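Local atomic coordinates of putative oxidoreductase (Bacteroides fragilis NCTC 9343, PDB entry 3EOF), a protein that binds flavin mononucleotide and probably acts as an FMN-dependent oxidoreductase of the nitroreductase kind. Residues 4-9 with 117-122. Residues are numbered along the deposited sequence; the frame is centred on the assembly and turned at random.
With FMN (flavin mononucleotide), chain C.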
ATOM      1  N   ASP A   4      -5.407 -14.971 -13.773  1.00 43.11           N
ATOM      2  CA  ASP A   4      -6.778 -15.114 -14.249  1.00 42.24           C
ATOM      3  C   ASP A   4      -7.692 -14.727 -13.082  1.00 36.00           C
ATOM      4  O   ASP A   4      -8.687 -14.042 -13.269  1.00 33.12           O
ATOM      5  CB  ASP A   4      -6.999 -16.555 -14.746  1.00 46.30           C
ATOM      6  CG  ASP A   4      -5.770 -17.091 -15.526  1.00 53.90           C
ATOM      7  OD1 ASP A   4      -5.273 -16.411 -16.470  1.00 61.45           O
ATOM      8  OD2 ASP A   4      -5.271 -18.168 -15.143  1.00 61.43           O
ATOM      9  N   THR A   5      -7.317 -15.117 -11.868  1.00 32.30           N
ATOM     10  CA  THR A   5      -8.062 -14.716 -10.683  1.00 33.33           C
ATOM     11  C   THR A   5      -8.097 -13.210 -10.540  1.00 29.51           C
ATOM     12  O   THR A   5      -9.165 -12.662 -10.262  1.00 32.65           O
ATOM     13  CB  THR A   5      -7.482 -15.286  -9.377  1.00 32.95           C
ATOM     14  OG1 THR A   5      -7.416 -16.702  -9.497  1.00 37.51           O
ATOM     15  CG2 THR A   5      -8.377 -14.915  -8.179  1.00 33.67           C
ATOM     16  N   VAL A   6      -6.952 -12.546 -10.724  1.00 26.40           N
ATOM     17  CA  VAL A   6      -6.934 -11.088 -10.597  1.00 25.74           C
ATOM     18  C   VAL A   6      -7.697 -10.430 -11.762  1.00 25.82           C
ATOM     19  O   VAL A   6      -8.431  -9.466 -11.555  1.00 26.29           O
ATOM     20  CB  VAL A   6      -5.506 -10.495 -10.429  1.00 23.91           C
ATOM     21  CG1 VAL A   6      -5.565  -8.972 -10.309  1.00 22.26           C
ATOM     22  CG2 VAL A   6      -4.879 -11.035  -9.172  1.00 18.76           C
ATOM     23  N   LYS A   7      -7.550 -10.964 -12.962  1.00 26.64           N
ATOM     24  CA  LYS A   7      -8.205 -10.405 -14.140  1.00 30.06           C
ATOM     25  C   LYS A   7      -9.716 -10.343 -13.913  1.00 31.74           C
ATOM     26  O   LYS A   7     -10.382  -9.383 -14.305  1.00 33.27           O
ATOM     27  CB  LYS A   7      -7.897 -11.260 -15.398  1.00 30.16           C
ATOM     28  CG  LYS A   7      -6.496 -11.024 -15.982  1.00 32.11           C
ATOM     29  CD  LYS A   7      -6.129 -11.863 -17.232  1.00 34.35           C
ATOM     30  CE  LYS A   7      -4.814 -11.328 -17.881  1.00 33.71           C
ATOM     31  NZ  LYS A   7      -4.450 -11.938 -19.209  1.00 41.86           N
ATOM     32  N   ASN A   8     -10.227 -11.384 -13.259  1.00 31.12           N
ATOM     33  CA  ASN A   8     -11.653 -11.564 -12.994  1.00 29.29           C
ATOM     34  C   ASN A   8     -12.115 -11.238 -11.609  1.00 26.40           C
ATOM     35  O   ASN A   8     -13.238 -11.563 -11.255  1.00 27.82           O
ATOM     36  CB  ASN A   8     -11.995 -13.011 -13.326  1.00 27.31           C
ATOM     37  CG  ASN A   8     -11.871 -13.256 -14.789  1.00 32.52           C
ATOM     38  OD1 ASN A   8     -12.502 -12.560 -15.583  1.00 36.73           O
ATOM     39  ND2 ASN A   8     -11.028 -14.196 -15.169  1.00 38.03           N
ATOM     40  N   ARG A   9     -11.272 -10.577 -10.835  1.00 24.72           N
ATOM     41  CA  ARG A   9     -11.598 -10.275  -9.472  1.00 24.23           C
ATOM     42  C   ARG A   9     -12.617  -9.132  -9.376  1.00 25.88           C
ATOM     43  O   ARG A   9     -12.756  -8.273 -10.239  1.00 26.92           O
ATOM     44  CB  ARG A   9     -10.341  -9.939  -8.627  1.00 26.02           C
ATOM     45  CG  ARG A   9      -9.746  -8.516  -8.870  1.00 21.45           C
ATOM     46  CD  ARG A   9      -8.892  -8.041  -7.748  1.00 25.67           C
ATOM     47  NE  ARG A   9      -9.651  -8.010  -6.527  1.00 22.35           N
ATOM     48  CZ  ARG A   9     -10.472  -7.024  -6.157  1.00 23.37           C
ATOM     49  NH1 ARG A   9     -10.616  -5.944  -6.904  1.00 22.88           N
ATOM     50  NH2 ARG A   9     -11.135  -7.115  -5.020  1.00 21.73           N
ATOM     51  N   PHE A 117      -2.440 -10.429   1.109  1.00 24.00           N
ATOM     52  CA  PHE A 117      -3.503 -11.209   1.736  1.00 25.01           C
ATOM     53  C   PHE A 117      -4.752 -11.267   0.874  1.00 24.45           C
ATOM     54  O   PHE A 117      -5.239 -12.357   0.612  1.00 25.90           O
ATOM     55  CB  PHE A 117      -3.886 -10.650   3.114  1.00 24.06           C
ATOM     56  CG  PHE A 117      -5.118 -11.275   3.665  1.00 25.61           C
ATOM     57  CD1 PHE A 117      -5.068 -12.519   4.266  1.00 25.73           C
ATOM     58  CD2 PHE A 117      -6.357 -10.638   3.524  1.00 23.64           C
ATOM     59  CE1 PHE A 117      -6.246 -13.129   4.714  1.00 28.49           C
ATOM     60  CE2 PHE A 117      -7.519 -11.239   3.954  1.00 25.37           C
ATOM     61  CZ  PHE A 117      -7.474 -12.472   4.557  1.00 21.86           C
ATOM     62  N   CYS A 118      -5.279 -10.101   0.470  1.00 23.85           N
ATOM     63  CA  CYS A 118      -6.495 -10.045  -0.369  1.00 22.53           C
ATOM     64  C   CYS A 118      -6.388 -10.908  -1.628  1.00 24.07           C
ATOM     65  O   CYS A 118      -7.318 -11.587  -1.990  1.00 26.43           O
ATOM     66  CB  CYS A 118      -6.857  -8.634  -0.729  1.00 22.97           C
ATOM     67  SG  CYS A 118      -7.495  -7.756   0.692  1.00 23.67           S
ATOM     68  N   THR A 119      -5.245 -10.864  -2.283  1.00 23.08           N
ATOM     69  CA  THR A 119      -4.962 -11.685  -3.455  1.00 23.81           C
ATOM     70  C   THR A 119      -4.934 -13.185  -3.163  1.00 23.14           C
ATOM     71  O   THR A 119      -5.419 -14.024  -3.956  1.00 22.04           O
ATOM     72  CB  THR A 119      -3.611 -11.259  -4.029  1.00 22.28           C
ATOM     73  OG1 THR A 119      -3.667  -9.858  -4.330  1.00 27.56           O
ATOM     74  CG2 THR A 119      -3.274 -12.024  -5.259  1.00 24.89           C
ATOM     75  N   LEU A 120      -4.331 -13.538  -2.043  1.00 26.24           N
ATOM     76  CA  LEU A 120      -4.258 -14.928  -1.603  1.00 26.17           C
ATOM     77  C   LEU A 120      -5.644 -15.407  -1.174  1.00 24.81           C
ATOM     78  O   LEU A 120      -6.033 -16.514  -1.485  1.00 24.14           O
ATOM     79  CB  LEU A 120      -3.240 -15.096  -0.479  1.00 26.20           C
ATOM     80  CG  LEU A 120      -1.773 -14.978  -0.914  1.00 21.07           C
ATOM     81  CD1 LEU A 120      -0.895 -14.895   0.311  1.00 24.01           C
ATOM     82  CD2 LEU A 120      -1.301 -16.118  -1.795  1.00 28.22           C
ATOM     83  N   ALA A 121      -6.377 -14.553  -0.474  1.00 23.25           N
ATOM     84  CA  ALA A 121      -7.719 -14.844  -0.022  1.00 21.68           C
ATOM     85  C   ALA A 121      -8.623 -15.108  -1.221  1.00 21.41           C
ATOM     86  O   ALA A 121      -9.301 -16.122  -1.308  1.00 22.90           O
ATOM     87  CB  ALA A 121      -8.240 -13.672   0.856  1.00 16.89           C
ATOM     88  N   GLU A 122      -8.584 -14.226  -2.196  1.00 23.38           N
ATOM     89  CA  GLU A 122      -9.371 -14.431  -3.417  1.00 24.34           C
ATOM     90  C   GLU A 122      -8.969 -15.687  -4.173  1.00 25.09           C
ATOM     91  O   GLU A 122      -9.821 -16.392  -4.694  1.00 26.73           O
ATOM     92  CB  GLU A 122      -9.323 -13.202  -4.290  1.00 23.09           C
ATOM     93  CG  GLU A 122     -10.082 -12.026  -3.666  1.00 23.51           C
ATOM     94  CD  GLU A 122      -9.957 -10.734  -4.483  1.00 27.20           C
ATOM     95  OE1 GLU A 122      -9.077 -10.652  -5.356  1.00 36.77           O
ATOM     96  OE2 GLU A 122     -10.729  -9.800  -4.246  1.00 26.76           O
TER
HETATM   97  N1  FMN C 300     -15.912  -0.509  -0.913  1.00 33.36           N
HETATM   98  C2  FMN C 300     -16.995  -0.199  -0.083  1.00 35.43           C
HETATM   99  O2  FMN C 300     -18.117  -0.688  -0.289  1.00 31.38           O
HETATM  100  N3  FMN C 300     -16.850   0.696   0.979  1.00 32.31           N
HETATM  101  C4  FMN C 300     -15.624   1.326   1.273  1.00 40.49           C
HETATM  102  O4  FMN C 300     -15.424   1.786   2.461  1.00 35.07           O
HETATM  103  C4A FMN C 300     -14.537   1.009   0.400  1.00 35.71           C
HETATM  104  N5  FMN C 300     -13.297   1.593   0.618  1.00 35.20           N
HETATM  105  C5A FMN C 300     -12.197   1.284  -0.167  1.00 40.60           C
HETATM  106  C6  FMN C 300     -10.982   1.910   0.145  1.00 36.95           C
HETATM  107  C7  FMN C 300      -9.845   1.663  -0.602  1.00 34.24           C
HETATM  108  C7M FMN C 300      -8.585   2.389  -0.225  1.00 31.24           C
HETATM  109  C8  FMN C 300      -9.914   0.788  -1.683  1.00 30.00           C
HETATM  110  C8M FMN C 300      -8.637   0.352  -2.321  1.00 29.62           C
HETATM  111  C9  FMN C 300     -11.134   0.152  -2.005  1.00 35.91           C
HETATM  112  C9A FMN C 300     -12.313   0.387  -1.252  1.00 31.66           C
HETATM  113  N10 FMN C 300     -13.575  -0.205  -1.511  1.00 33.30           N
HETATM  114  C10 FMN C 300     -14.674   0.102  -0.689  1.00 36.13           C
HETATM  115  C1' FMN C 300     -13.819  -1.117  -2.711  1.00 23.93           C
HETATM  116  C2' FMN C 300     -13.884  -0.267  -3.971  1.00 24.82           C
HETATM  117  O2' FMN C 300     -15.109   0.478  -3.949  1.00 36.23           O
HETATM  118  C3' FMN C 300     -13.690  -1.102  -5.221  1.00 31.32           C
HETATM  119  O3' FMN C 300     -12.368  -1.666  -5.314  1.00 25.00           O
HETATM  120  C4' FMN C 300     -13.966  -0.308  -6.506  1.00 27.01           C
HETATM  121  O4' FMN C 300     -15.341  -0.003  -6.622  1.00 34.24           O
HETATM  122  C5' FMN C 300     -13.643  -1.156  -7.704  1.00 18.34           C
HETATM  123  O5' FMN C 300     -14.391  -2.357  -7.497  1.00 26.25           O
HETATM  124  P   FMN C 300     -13.703  -3.828  -7.642  1.00 38.94           P
HETATM  125  O1P FMN C 300     -12.630  -4.039  -6.553  1.00 20.30           O
HETATM  126  O2P FMN C 300     -13.047  -3.900  -8.997  1.00 30.73           O
HETATM  127  O3P FMN C 300     -14.890  -4.802  -7.623  1.00 32.22           O
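The short N-terminal helix that ends in residues 4-7 packs beside the final turns of helix 100-123, with T5 CA 7.4 Å from E122 CA and V6 CA equally far from T119 CA. R9, just past the end of the first helix, carries the main link to E122. Its guanidinium meets the carboxylate side-on: R9 NE donates to E122 OE1 at 2.9 Å and R9 NH2 to E122 OE2 at 2.8 Å, each oxygen accepting through its syn lone pair. The two flat groups are nearly coplanar, their planes 14° apart, and R9 NE also makes a weak, more bent bond to E122 OE2. The arginine bends at chi3 (-59°), which turns its nitrogens toward both the carboxylate and the cofactor.

The remaining terminal nitrogen, R9 NH1, donates a fairly straight hydrogen bond of 2.8 Å to FMN O1P. Carboxylate and phosphate thus meet different edges of one guanidinium, and E122 serves as a second-shell residue that fixes the rotation of the phosphate-binding R9. The carboxylate should favour the protonated guanidinium while offsetting part of its positive charge. This is the phosphate end of the FMN pocket of the nitroreductase fold, in which flavin sites lie at the dimer interface; here R34 O of the second subunit accepts from R9 NH1 as well, while T11 and R171 also bind the FMN.

Away from the salt bridge, the two helices meet through the T5 methyl near the E122 carbonyl and through a V6-T119 methyl pair. T5 CG2 comes to 4.1 Å from the backbone O of E122, placed there by a chi1 of -56° that sets this methyl anti to the backbone N, and its hydroxyl bonds to E123 and G1 O. V6 CG2 meets T119 CG2 at 4.3 Å, while T119 OG1 bonds within its own helix to Q115 O.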